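Local structure of platelet inhibitor (Ancylostoma caninum, 4TPV) at residues 3-8 / 14-19; 49-54 / 134-139; 71-76 / 81-86; 98-101 / 105-108; 156-161 / 174-179. The protein inhibits platelet aggregation and prevents the adhesion of resting platelets to fibrinogen and collagen, possibly by binding the platelet integrins that recognise these ligands. One frame throughout, in Å; residues are numbered along the deposited sequence.

Contact 1: residues 3-8 / 14-19; sequences SLCQQR and DMREMF
Arg16, reaching out from helix 13-34, lays its guanidinium against Cys5, Gln6 and Arg8 of the N-terminal arm, a partly buried contact in which one arginine side chain spans the gap between an irregular segment and the first long helix of the fold. Extended from CG to NE, the arginine bridges a wide gap, the nearest CA atoms, of Cys5 and Arg16, being 9.9 Å apart. Cys5 CB lies over one face of the guanidinium, 3.6 Å above its plane and displaced toward the rim, while Cys5 SG approaches Arg16 NE at 3.5 Å. Arg8 CG comes in at the edge, 3.4 Å from Arg16 NH2. The same NH2 gives a weak, bent hydrogen bond to Gln6 O (3.1 Å, 128° at the hydrogen). Water 1 adds a bridge: it accepts from Arg16 NH1 and from Arg8 N, each at 3.1 Å. The side chain of Arg8 is bent at chi2 (-71°) and crosses that of Arg16 at about a right angle, with the guanidinium planes 45° apart. Gln6 OE1 sits above one face of the Arg8 guanidinium. The two cations share an anion, since Glu49 takes Arg16 NE on OE2 and Arg8 NE on OE1; their nearness is thus probably well compensated. Asp13 pairs with Arg16 NH1, and Glu50 with Arg8 NH2. The Cys5-Cys46 disulfide ties the arm to helix 46-56, Tyr44 of strand 43-44 packs on both Cys5 and Arg16, and Met15, Met18 and Phe19 of the same helix as Arg16 touch helix 80-89.

Contact 2: residues 49-54 / 134-139; sequences EEKAYK and VCQYGP
The flat carboxamide of Gln136 has the extended chain of Lys51 lying across it at about a right angle, with Lys51 CG 3.9 Å from the amide carbon CD of Gln136. The Tyr53 side chain, which leaves the helix away from the strand, receives Glu49 CG in the plane of its ring, at the edge, and makes a cation-pi contact with Arg8. The setting is the alpha-beta-alpha sandwich of the CAP fold, where helix 46-56 packs on the sheet through strand 130-138. The axes of the short helical and strand segments approach to 7.2 Å, their directions 136° apart. Ala52 is the close-packed point: its small side chain lets the strand come near, so that Gln136 CG reaches Ala52 CA at 3.5 Å and Val134 CG1 rests 4.1 Å from Ala52 CB. Gln136 turns at chi2 (-92°), which swings its amide off the strand and up beside Lys51. Tyr137 and Cys135 point from the other side of the strand, where Tyr137 OH bonds to His23 and Cys135 forms its disulfide with Cys122. Water 2 joins the two segments: it accepts from Lys51 NZ and donates to Gln136 OE1, both at 2.7 Å, and donates again to Tyr137 O at 2.8 Å.

Contact 3: residues 71-76 / 81-86; sequences DVFSAA and PLEAGN
Glu83 OE1 is gripped by two backbone N-H groups, of Thr77 and Leu78, in the turn that leads from strand 68-73 to helix 80-89, and the same oxygen lies 3.9 Å from Ala76 CB. The glutamate thereby folds back over the turn that precedes its own helix. It does so because its chain starts anti to the backbone N (chi1 -165°) and then bends at chi2 (70°). That bend presents the methylene groups to Phe73: Glu83 CG stands over the centre of the ring, 3.7 Å from its centroid and only 9° off the ring normal, a CH-pi contact, while Glu83 CB touches the CE2 and CZ side. With the carboxylate turned to the N-H groups of the turn, the aliphatic part of the residue meets the aromatic face. At the ring edge, in plane, lies Asp71 CG. Asp71 sends OD2 against the helix backbone, where it touches Ala84 CA at 3.3 Å, and OD1 takes a weak bond from Val72 N. One turn of the helix is reinforced by Asn86, whose ND2 bonds to Leu82 O at 2.9 Å from the opposite face of the carbonyl to Asn86 N. Phe73 and Ala84 both also pack on Val133 of the neighbouring strand 130-138. A strand running through a short turn into a helix that folds back over the sheet is how this layer of the CAP alpha-beta-alpha sandwich is built, on the other face from helix 46-56.

Contact 4: residues 98-101 / 105-108; sequences KVYN and KTSN
Tyr100 and Thr106 pass alongside each other in opposite directions, with Thr106 OG1 coming obliquely to Tyr100 CE1 at 3.4 Å. Beyond it the phenol tip presses on the next residue, where Tyr100 OH lies 3.2 Å from Ser107 CB. Two waters fill out this first shell. Water 3 is hydrogen-bonded to Tyr100 OH at 3.0 Å, donates to Asn101 O and accepts from Thr106 N, both at 3.1 Å; water 4 accepts from Asn101 N at 3.0 Å and lies 2.8 Å from Thr106 OG1, with which it is hydrogen-bonded. The backbones are thus linked through solvent and not directly. Tyr100 CG stands anti to its nitrogen (chi1 180°), which sends the ring out from the loop to the start of the helix. Further out, the Tyr100 backbone is held by Gly145 and Lys146, Trp114 and Ile148 touch its side chain, and Ser107 OG is hydrogen-bonded to Lys142 NZ. Thr106 occupies the N-cap position of helix 107-113, yet its hydroxyl turns to the loop and makes no capping bond. The arrangement is a water-bridged loop leading into the N-terminus of helix 107-113, in the connection from helix 80-89 within the CAP domain.

Contact 5: residues 156-161 / 174-179; sequences SRCSDY and LLCIGH
Cys158 leads into the contact from CB, which lies 3.8 Å from Cys176 CB; its SG then closes the disulfide with Cys176 SG at 2.0 Å. Both sulfurs stand anti to their carbonyl carbons, beside the backbone N (chi1 -70° in Cys158, -55° in Cys176), and the torsion about the S-S bond is -84°, near the relaxed right angle and of left-handed sense. The bond brings the CA atoms of the two cysteines to 5.5 Å. Past it, Tyr161 turns its ring edge to the bridge, with CE2 4.3 Å from Cys176 SG and the sulfur near the ring plane. The short 3-10 segment 158-161 brings that ring round to the sulfur, its backbone closed by a bond from Tyr161 N to Cys158 O. At the far side of the turn, Arg157 grips Asp160 OD2 side-on with NE (2.8 Å) and NH2 (3.0 Å), both nearly in the guanidinium plane, and Lys38 adds a second positive partner to that oxygen. Tyr161 OH bonds to Lys38 O and its ring meets Arg40 in a cation-pi contact, while the Cys176 backbone bonds to Met39 and Thr41, so the segment 38-41 binds both sides of the bridge. With hardly any regular structure here, the covalent bond carries the cross-link between the 3-10 turn and the short strand 176-177, as suits a small cysteine-rich region of a secreted protein.

Overall arrangement
From the N terminus, contact 1 closes the first short loop, folding residues 3-8 back onto helix 13-34. The chain then enters helix 46-56, and contact 2 closes a far longer loop by setting that helix on strand 130-138. Contacts 3 and 4 both fall within this span, in series: contact 3 joins strand 68-73 to helix 80-89, and contact 4 shapes the approach to helix 107-113. Contact 5 closes last, in the cysteine-rich C-terminal part. No pair of loops crosses. Contacts 1 and 2 touch through salt bridges of Arg8 and Arg16, contacts 1 and 3 through Pro81; contacts 3 and 5 lie 31 Å apart between centres.

Contact 1: residues 3-8 / 14-19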
# COMPACT_ATOMS: atom_id res chain seq x y z
N SER A 3 -11.25 -14.77 -3.59
CA SER A 3 -12.56 -15.38 -3.74
C SER A 3 -13.69 -14.44 -3.30
O SER A 3 -14.82 -14.54 -3.79
CB SER A 3 -12.63 -16.70 -2.97
OG SER A 3 -12.33 -16.52 -1.59
N LEU A 4 -13.39 -13.53 -2.39
CA LEU A 4 -14.42 -12.66 -1.82
C LEU A 4 -14.56 -11.37 -2.62
O LEU A 4 -15.35 -10.49 -2.27
CB LEU A 4 -14.10 -12.33 -0.37
CG LEU A 4 -13.85 -13.55 0.51
CD1 LEU A 4 -13.51 -13.12 1.93
CD2 LEU A 4 -15.07 -14.44 0.50
N CYS A 5 -13.77 -11.26 -3.68
CA CYS A 5 -13.89 -10.11 -4.57
C CYS A 5 -14.90 -10.42 -5.65
O CYS A 5 -15.06 -11.57 -6.07
CB CYS A 5 -12.56 -9.75 -5.22
SG CYS A 5 -11.37 -8.84 -4.19
N GLN A 6 -15.57 -9.37 -6.10
CA GLN A 6 -16.57 -9.51 -7.14
C GLN A 6 -15.99 -9.09 -8.47
O GLN A 6 -14.89 -8.51 -8.52
CB GLN A 6 -17.79 -8.67 -6.81
CG GLN A 6 -17.55 -7.20 -7.05
CD GLN A 6 -18.63 -6.36 -6.44
OE1 GLN A 6 -18.59 -6.04 -5.25
NE2 GLN A 6 -19.61 -5.98 -7.26
N GLN A 7 -16.71 -9.38 -9.55
CA GLN A 7 -16.24 -8.99 -10.87
C GLN A 7 -16.19 -7.48 -10.98
O GLN A 7 -17.17 -6.80 -10.70
CB GLN A 7 -17.14 -9.57 -11.96
CG GLN A 7 -16.43 -9.68 -13.30
CD GLN A 7 -17.33 -9.40 -14.49
OE1 GLN A 7 -18.49 -9.83 -14.52
NE2 GLN A 7 -16.81 -8.66 -15.47
N ARG A 8 -15.04 -6.94 -11.38
CA ARG A 8 -14.93 -5.51 -11.62
C ARG A 8 -14.66 -5.25 -13.09
O ARG A 8 -14.00 -6.04 -13.76
CB ARG A 8 -13.83 -4.89 -10.76
CG ARG A 8 -13.99 -5.13 -9.26
CD ARG A 8 -15.15 -4.36 -8.62
NE ARG A 8 -15.11 -4.52 -7.17
CZ ARG A 8 -15.97 -3.97 -6.32
NH1 ARG A 8 -16.95 -3.21 -6.77
NH2 ARG A 8 -15.85 -4.16 -5.01
N ASP A 14 -5.54 -10.85 -11.84
CA ASP A 14 -4.20 -10.57 -12.34
C ASP A 14 -3.71 -9.21 -11.83
O ASP A 14 -2.62 -9.09 -11.26
CB ASP A 14 -4.21 -10.59 -13.87
CG ASP A 14 -2.82 -10.64 -14.46
OD1 ASP A 14 -1.93 -11.25 -13.83
OD2 ASP A 14 -2.63 -10.08 -15.56
N MET A 15 -4.52 -8.18 -12.02
CA MET A 15 -4.14 -6.85 -11.58
C MET A 15 -4.08 -6.73 -10.05
O MET A 15 -3.26 -5.99 -9.52
CB MET A 15 -5.10 -5.81 -12.13
CG MET A 15 -5.11 -5.73 -13.65
SD MET A 15 -6.39 -4.60 -14.24
CE MET A 15 -5.90 -3.14 -13.31
N ARG A 16 -4.97 -7.44 -9.35
CA ARG A 16 -4.94 -7.43 -7.89
C ARG A 16 -3.59 -7.94 -7.43
O ARG A 16 -2.95 -7.36 -6.57
CB ARG A 16 -6.08 -8.26 -7.28
CG ARG A 16 -7.46 -7.71 -7.60
CD ARG A 16 -8.55 -8.62 -7.08
NE ARG A 16 -9.85 -7.97 -7.25
CZ ARG A 16 -10.76 -8.31 -8.16
NH1 ARG A 16 -10.55 -9.34 -8.98
NH2 ARG A 16 -11.90 -7.63 -8.23
N GLU A 17 -3.14 -9.03 -8.05
CA GLU A 17 -1.83 -9.60 -7.75
C GLU A 17 -0.71 -8.61 -8.11
O GLU A 17 0.24 -8.46 -7.34
CB GLU A 17 -1.65 -10.93 -8.49
CG GLU A 17 -0.49 -11.76 -7.99
CD GLU A 17 -0.44 -13.13 -8.64
OE1 GLU A 17 -0.77 -13.23 -9.85
OE2 GLU A 17 -0.09 -14.11 -7.95
N MET A 18 -0.83 -7.93 -9.24
CA MET A 18 0.18 -6.96 -9.64
C MET A 18 0.26 -5.86 -8.59
O MET A 18 1.33 -5.50 -8.16
CB MET A 18 -0.12 -6.38 -11.02
CG MET A 18 0.10 -7.37 -12.16
SD MET A 18 -0.59 -6.70 -13.69
CE MET A 18 -0.43 -8.12 -14.79
N PHE A 19 -0.89 -5.36 -8.13
CA PHE A 19 -0.87 -4.32 -7.11
C PHE A 19 -0.17 -4.80 -5.84
O PHE A 19 0.65 -4.09 -5.25
CB PHE A 19 -2.29 -3.87 -6.77
CG PHE A 19 -2.82 -2.77 -7.65
CD1 PHE A 19 -2.30 -1.49 -7.57
CD2 PHE A 19 -3.88 -3.00 -8.50
CE1 PHE A 19 -2.82 -0.47 -8.36
CE2 PHE A 19 -4.40 -1.98 -9.28
CZ PHE A 19 -3.86 -0.70 -9.21
O HOH W 1 -12.56 -8.78 -11.25

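Contact 2: residues 49-54 / 134-139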
# COMPACT_ATOMS: atom_id res chain seq x y z
N GLU A 49 -10.91 -3.38 -0.94
CA GLU A 49 -11.22 -3.10 -2.35
C GLU A 49 -12.60 -2.47 -2.47
O GLU A 49 -12.78 -1.50 -3.22
CB GLU A 49 -11.15 -4.35 -3.22
CG GLU A 49 -11.68 -4.11 -4.65
CD GLU A 49 -11.49 -5.30 -5.58
OE1 GLU A 49 -12.50 -5.73 -6.20
OE2 GLU A 49 -10.35 -5.78 -5.72
N GLU A 50 -13.59 -3.01 -1.76
CA GLU A 50 -14.93 -2.42 -1.83
C GLU A 50 -14.92 -0.99 -1.27
O GLU A 50 -15.55 -0.10 -1.84
CB GLU A 50 -15.94 -3.28 -1.09
CG GLU A 50 -17.27 -2.56 -0.82
CD GLU A 50 -18.15 -2.36 -2.05
OE1 GLU A 50 -17.76 -2.75 -3.17
OE2 GLU A 50 -19.24 -1.78 -1.88
N LYS A 51 -14.16 -0.76 -0.20
CA LYS A 51 -14.02 0.59 0.35
C LYS A 51 -13.39 1.51 -0.69
O LYS A 51 -13.81 2.67 -0.87
CB LYS A 51 -13.17 0.55 1.63
CG LYS A 51 -13.11 1.86 2.41
CD LYS A 51 -12.21 1.69 3.63
CE LYS A 51 -12.09 3.00 4.41
NZ LYS A 51 -10.99 2.94 5.42
N ALA A 52 -12.41 0.98 -1.40
CA ALA A 52 -11.74 1.76 -2.44
C ALA A 52 -12.69 2.11 -3.58
O ALA A 52 -12.64 3.23 -4.10
CB ALA A 52 -10.51 0.99 -2.96
N TYR A 53 -13.56 1.17 -3.98
CA TYR A 53 -14.52 1.46 -5.04
C TYR A 53 -15.54 2.50 -4.59
O TYR A 53 -15.85 3.44 -5.33
CB TYR A 53 -15.23 0.17 -5.54
CG TYR A 53 -14.49 -0.40 -6.72
CD1 TYR A 53 -14.66 0.13 -7.99
CD2 TYR A 53 -13.55 -1.40 -6.54
CE1 TYR A 53 -13.94 -0.34 -9.07
CE2 TYR A 53 -12.81 -1.88 -7.62
CZ TYR A 53 -13.02 -1.35 -8.89
OH TYR A 53 -12.30 -1.81 -9.96
N LYS A 54 -16.06 2.35 -3.38
CA LYS A 54 -17.07 3.27 -2.90
C LYS A 54 -16.50 4.69 -2.86
O LYS A 54 -17.21 5.66 -3.13
CB LYS A 54 -17.58 2.83 -1.53
CG LYS A 54 -18.57 1.64 -1.61
CD LYS A 54 -19.88 2.05 -2.28
CE LYS A 54 -20.93 0.91 -2.34
NZ LYS A 54 -20.66 -0.15 -3.37
N VAL A 134 -7.50 4.13 -7.01
CA VAL A 134 -7.55 4.37 -5.56
C VAL A 134 -7.18 3.09 -4.84
O VAL A 134 -7.70 2.02 -5.16
CB VAL A 134 -8.97 4.80 -5.09
CG1 VAL A 134 -9.05 4.82 -3.58
CG2 VAL A 134 -9.35 6.15 -5.70
N CYS A 135 -6.27 3.20 -3.87
CA CYS A 135 -5.98 2.08 -3.00
C CYS A 135 -6.26 2.49 -1.56
O CYS A 135 -5.97 3.61 -1.15
CB CYS A 135 -4.53 1.61 -3.15
SG CYS A 135 -4.13 0.78 -4.72
N GLN A 136 -6.83 1.56 -0.81
CA GLN A 136 -7.14 1.73 0.59
C GLN A 136 -6.28 0.76 1.38
O GLN A 136 -6.06 -0.39 0.96
CB GLN A 136 -8.64 1.48 0.86
CG GLN A 136 -9.55 2.53 0.23
CD GLN A 136 -9.85 3.68 1.16
OE1 GLN A 136 -9.39 3.70 2.31
NE2 GLN A 136 -10.62 4.65 0.68
N TYR A 137 -5.76 1.23 2.51
CA TYR A 137 -4.85 0.43 3.31
C TYR A 137 -5.38 0.19 4.72
O TYR A 137 -6.29 0.89 5.20
CB TYR A 137 -3.48 1.14 3.38
CG TYR A 137 -2.91 1.41 2.00
CD1 TYR A 137 -2.19 0.44 1.32
CD2 TYR A 137 -3.14 2.63 1.36
CE1 TYR A 137 -1.68 0.68 0.03
CE2 TYR A 137 -2.64 2.87 0.08
CZ TYR A 137 -1.89 1.90 -0.58
OH TYR A 137 -1.39 2.16 -1.84
N GLY A 138 -4.81 -0.81 5.38
CA GLY A 138 -5.17 -1.10 6.76
C GLY A 138 -4.06 -1.85 7.49
O GLY A 138 -3.15 -2.39 6.87
N PRO A 139 -4.11 -1.85 8.83
CA PRO A 139 -5.12 -1.13 9.61
C PRO A 139 -4.85 0.36 9.68
O PRO A 139 -3.79 0.84 9.26
CB PRO A 139 -5.02 -1.76 11.01
CG PRO A 139 -3.81 -2.66 10.99
CD PRO A 139 -3.10 -2.48 9.69
O HOH W 2 -8.68 2.02 4.35

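Contact 3: residues 71-76 / 81-86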
# COMPACT_ATOMS: atom_id res chain seq x y z
N ASP A 71 -4.58 8.26 -7.54
CA ASP A 71 -3.83 8.70 -8.71
C ASP A 71 -4.79 8.97 -9.85
O ASP A 71 -5.79 8.27 -9.99
CB ASP A 71 -2.80 7.65 -9.11
CG ASP A 71 -1.81 8.16 -10.14
OD1 ASP A 71 -1.56 9.39 -10.21
OD2 ASP A 71 -1.28 7.31 -10.88
N VAL A 72 -4.49 9.98 -10.66
CA VAL A 72 -5.36 10.40 -11.74
C VAL A 72 -4.53 10.58 -13.01
O VAL A 72 -3.55 11.32 -13.00
CB VAL A 72 -6.09 11.73 -11.42
CG1 VAL A 72 -6.97 12.17 -12.59
CG2 VAL A 72 -6.91 11.60 -10.14
N PHE A 73 -4.94 9.95 -14.11
CA PHE A 73 -4.22 10.09 -15.39
C PHE A 73 -5.06 9.73 -16.59
O PHE A 73 -6.11 9.11 -16.46
CB PHE A 73 -2.94 9.23 -15.41
CG PHE A 73 -3.18 7.78 -15.07
CD1 PHE A 73 -3.64 6.89 -16.03
CD2 PHE A 73 -2.96 7.31 -13.78
CE1 PHE A 73 -3.86 5.54 -15.71
CE2 PHE A 73 -3.18 5.97 -13.46
CZ PHE A 73 -3.63 5.09 -14.42
N SER A 74 -4.60 10.15 -17.77
CA SER A 74 -5.11 9.64 -19.04
C SER A 74 -3.90 9.36 -19.91
O SER A 74 -2.79 9.80 -19.58
CB SER A 74 -6.05 10.65 -19.70
OG SER A 74 -6.66 10.08 -20.85
N ALA A 75 -4.11 8.64 -21.01
CA ALA A 75 -3.03 8.28 -21.92
C ALA A 75 -1.84 7.69 -21.18
O ALA A 75 -0.70 8.16 -21.34
CB ALA A 75 -2.59 9.49 -22.74
N ALA A 76 -2.10 6.66 -20.37
CA ALA A 76 -1.07 5.97 -19.60
C ALA A 76 0.00 5.42 -20.51
O ALA A 76 -0.25 5.10 -21.67
CB ALA A 76 -1.68 4.84 -18.78
N PRO A 81 -1.39 -0.78 -12.67
CA PRO A 81 -0.66 -0.90 -11.40
C PRO A 81 0.69 -0.18 -11.41
O PRO A 81 1.02 0.50 -10.43
CB PRO A 81 -0.50 -2.42 -11.24
CG PRO A 81 -1.65 -3.00 -11.99
CD PRO A 81 -1.84 -2.09 -13.18
N LEU A 82 1.47 -0.29 -12.49
CA LEU A 82 2.74 0.43 -12.54
C LEU A 82 2.57 1.93 -12.66
O LEU A 82 3.34 2.68 -12.05
CB LEU A 82 3.61 -0.06 -13.71
CG LEU A 82 4.18 -1.46 -13.49
CD1 LEU A 82 4.74 -1.96 -14.81
CD2 LEU A 82 5.28 -1.43 -12.40
N GLU A 83 1.58 2.39 -13.42
CA GLU A 83 1.36 3.84 -13.57
C GLU A 83 1.08 4.45 -12.20
O GLU A 83 1.70 5.46 -11.82
CB GLU A 83 0.23 4.10 -14.59
CG GLU A 83 0.12 5.54 -15.11
CD GLU A 83 1.26 5.96 -16.05
OE1 GLU A 83 1.70 5.18 -16.95
OE2 GLU A 83 1.71 7.11 -15.91
N ALA A 84 0.20 3.83 -11.42
CA ALA A 84 -0.10 4.32 -10.08
C ALA A 84 1.08 4.12 -9.14
O ALA A 84 1.47 5.04 -8.42
CB ALA A 84 -1.34 3.62 -9.52
N GLY A 85 1.62 2.90 -9.11
CA GLY A 85 2.69 2.58 -8.19
C GLY A 85 3.86 3.53 -8.34
O GLY A 85 4.42 4.02 -7.35
N ASN A 86 4.24 3.81 -9.58
CA ASN A 86 5.40 4.65 -9.82
C ASN A 86 5.15 6.10 -9.41
O ASN A 86 6.05 6.77 -8.87
CB ASN A 86 5.82 4.56 -11.29
CG ASN A 86 6.74 3.39 -11.54
OD1 ASN A 86 7.95 3.50 -11.36
ND2 ASN A 86 6.17 2.26 -11.92

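Contact 4: residues 98-101 / 105-108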
# COMPACT_ATOMS: atom_id res chain seq x y z
N LYS A 98 11.92 9.32 9.36
CA LYS A 98 10.90 8.35 9.72
C LYS A 98 9.57 8.97 10.12
O LYS A 98 8.56 8.26 10.23
CB LYS A 98 11.40 7.45 10.86
CG LYS A 98 11.49 8.16 12.18
CD LYS A 98 11.96 7.22 13.31
CE LYS A 98 13.46 6.99 13.28
NZ LYS A 98 13.92 6.24 14.50
N VAL A 99 9.55 10.28 10.32
CA VAL A 99 8.34 10.94 10.82
C VAL A 99 7.52 11.49 9.67
O VAL A 99 8.03 12.23 8.83
CB VAL A 99 8.64 12.08 11.81
CG1 VAL A 99 7.35 12.75 12.28
CG2 VAL A 99 9.45 11.57 13.01
N TYR A 100 6.25 11.10 9.61
CA TYR A 100 5.37 11.61 8.57
C TYR A 100 5.04 13.08 8.80
O TYR A 100 4.61 13.48 9.89
CB TYR A 100 4.08 10.78 8.50
CG TYR A 100 3.13 11.28 7.43
CD1 TYR A 100 3.51 11.28 6.09
CD2 TYR A 100 1.87 11.74 7.75
CE1 TYR A 100 2.67 11.74 5.10
CE2 TYR A 100 0.99 12.20 6.73
CZ TYR A 100 1.41 12.20 5.41
OH TYR A 100 0.60 12.65 4.39
N ASN A 101 5.27 13.89 7.78
CA ASN A 101 4.89 15.30 7.83
C ASN A 101 3.80 15.51 6.80
O ASN A 101 4.03 15.36 5.59
CB ASN A 101 6.10 16.20 7.60
CG ASN A 101 7.19 16.02 8.63
OD1 ASN A 101 6.92 15.81 9.82
ND2 ASN A 101 8.44 16.10 8.19
N LYS A 105 2.98 16.10 -0.01
CA LYS A 105 4.04 15.60 -0.88
C LYS A 105 4.40 14.14 -0.66
O LYS A 105 5.05 13.55 -1.51
CB LYS A 105 5.31 16.45 -0.70
CG LYS A 105 5.09 17.90 -1.07
CD LYS A 105 6.32 18.74 -0.83
CE LYS A 105 6.47 19.04 0.65
NZ LYS A 105 7.36 20.23 0.85
N THR A 106 3.98 13.57 0.46
CA THR A 106 4.44 12.23 0.81
C THR A 106 3.33 11.29 1.28
O THR A 106 3.61 10.23 1.81
CB THR A 106 5.52 12.27 1.92
OG1 THR A 106 5.01 13.00 3.05
CG2 THR A 106 6.78 12.94 1.42
N SER A 107 2.08 11.69 1.09
CA SER A 107 0.99 10.88 1.63
C SER A 107 0.93 9.50 0.96
O SER A 107 0.70 8.48 1.63
CB SER A 107 -0.33 11.61 1.48
OG SER A 107 -1.41 10.86 2.03
N ASN A 108 1.16 9.44 -0.34
CA ASN A 108 1.05 8.15 -1.01
C ASN A 108 2.19 7.22 -0.63
O ASN A 108 1.98 6.04 -0.31
CB ASN A 108 0.99 8.33 -2.53
CG ASN A 108 -0.22 9.12 -2.97
OD1 ASN A 108 -1.36 8.68 -2.79
ND2 ASN A 108 0.02 10.28 -3.56
O HOH W 3 2.51 14.43 3.00
O HOH W 4 6.69 13.09 5.30

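Contact 5: residues 156-161 / 174-179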
# COMPACT_ATOMS: atom_id res chain seq x y z
N SER A 156 13.40 -7.65 13.21
CA SER A 156 13.78 -7.75 14.61
C SER A 156 12.62 -7.45 15.56
O SER A 156 12.69 -7.79 16.74
CB SER A 156 14.97 -6.81 14.90
OG SER A 156 14.62 -5.46 14.65
N ARG A 157 11.57 -6.82 15.06
CA ARG A 157 10.45 -6.49 15.93
C ARG A 157 9.10 -7.01 15.42
O ARG A 157 8.07 -6.47 15.78
CB ARG A 157 10.38 -4.97 16.15
CG ARG A 157 11.52 -4.46 17.05
CD ARG A 157 11.49 -2.96 17.24
NE ARG A 157 10.30 -2.48 17.95
CZ ARG A 157 10.11 -1.21 18.30
NH1 ARG A 157 11.02 -0.29 18.02
NH2 ARG A 157 9.00 -0.85 18.93
N CYS A 158 9.12 -8.04 14.58
CA CYS A 158 7.87 -8.69 14.15
C CYS A 158 6.96 -9.09 15.33
O CYS A 158 5.74 -9.02 15.24
CB CYS A 158 8.17 -9.94 13.31
SG CYS A 158 8.85 -9.56 11.68
N SER A 159 7.56 -9.48 16.45
CA SER A 159 6.77 -9.94 17.59
C SER A 159 5.97 -8.82 18.26
O SER A 159 5.08 -9.09 19.06
CB SER A 159 7.67 -10.63 18.62
OG SER A 159 8.59 -9.73 19.19
N ASP A 160 6.28 -7.57 17.94
CA ASP A 160 5.48 -6.44 18.40
C ASP A 160 4.03 -6.56 17.97
O ASP A 160 3.14 -6.00 18.61
CB ASP A 160 6.04 -5.12 17.87
CG ASP A 160 7.26 -4.65 18.61
OD1 ASP A 160 7.80 -5.40 19.47
OD2 ASP A 160 7.70 -3.52 18.32
N TYR A 161 3.80 -7.26 16.87
CA TYR A 161 2.45 -7.44 16.33
C TYR A 161 1.69 -8.58 17.00
O TYR A 161 0.50 -8.79 16.73
CB TYR A 161 2.53 -7.67 14.82
CG TYR A 161 3.09 -6.48 14.09
CD1 TYR A 161 2.46 -5.25 14.14
CD2 TYR A 161 4.29 -6.58 13.37
CE1 TYR A 161 2.97 -4.16 13.47
CE2 TYR A 161 4.81 -5.49 12.70
CZ TYR A 161 4.16 -4.27 12.75
OH TYR A 161 4.67 -3.18 12.09
N LEU A 174 12.68 -9.85 5.15
CA LEU A 174 12.69 -8.42 5.40
C LEU A 174 11.37 -7.95 6.00
O LEU A 174 11.33 -6.91 6.66
CB LEU A 174 12.94 -7.64 4.11
CG LEU A 174 14.37 -7.71 3.57
CD1 LEU A 174 14.42 -7.17 2.15
CD2 LEU A 174 15.33 -6.95 4.49
N LEU A 175 10.31 -8.72 5.75
CA LEU A 175 8.95 -8.33 6.12
C LEU A 175 8.34 -9.29 7.15
O LEU A 175 8.82 -10.41 7.32
CB LEU A 175 8.05 -8.26 4.87
CG LEU A 175 8.56 -7.45 3.68
CD1 LEU A 175 7.52 -7.38 2.57
CD2 LEU A 175 9.01 -6.05 4.11
N CYS A 176 7.31 -8.83 7.84
CA CYS A 176 6.64 -9.64 8.86
C CYS A 176 5.33 -10.17 8.33
O CYS A 176 4.53 -9.40 7.82
CB CYS A 176 6.36 -8.83 10.12
SG CYS A 176 7.78 -8.02 10.86
N ILE A 177 5.08 -11.47 8.49
CA ILE A 177 3.82 -12.07 7.99
C ILE A 177 3.02 -12.74 9.10
O ILE A 177 3.57 -13.31 10.03
CB ILE A 177 4.13 -13.09 6.87
CG1 ILE A 177 2.86 -13.58 6.18
CG2 ILE A 177 4.97 -14.27 7.40
CD1 ILE A 177 2.15 -12.52 5.38
N GLY A 178 1.69 -12.66 8.99
CA GLY A 178 0.81 -13.34 9.93
C GLY A 178 0.76 -14.84 9.72
O GLY A 178 1.23 -15.36 8.72
N HIS A 179 0.17 -15.54 10.69
CA HIS A 179 0.10 -17.00 10.66
C HIS A 179 -0.59 -17.47 9.39
O HIS A 179 -1.68 -17.01 9.06
CB HIS A 179 -0.66 -17.52 11.89
CG HIS A 179 -0.69 -19.01 12.01
ND1 HIS A 179 0.38 -19.74 12.46
CD2 HIS A 179 -1.67 -19.91 11.72
CE1 HIS A 179 0.07 -21.03 12.45
NE2 HIS A 179 -1.17 -21.15 12.01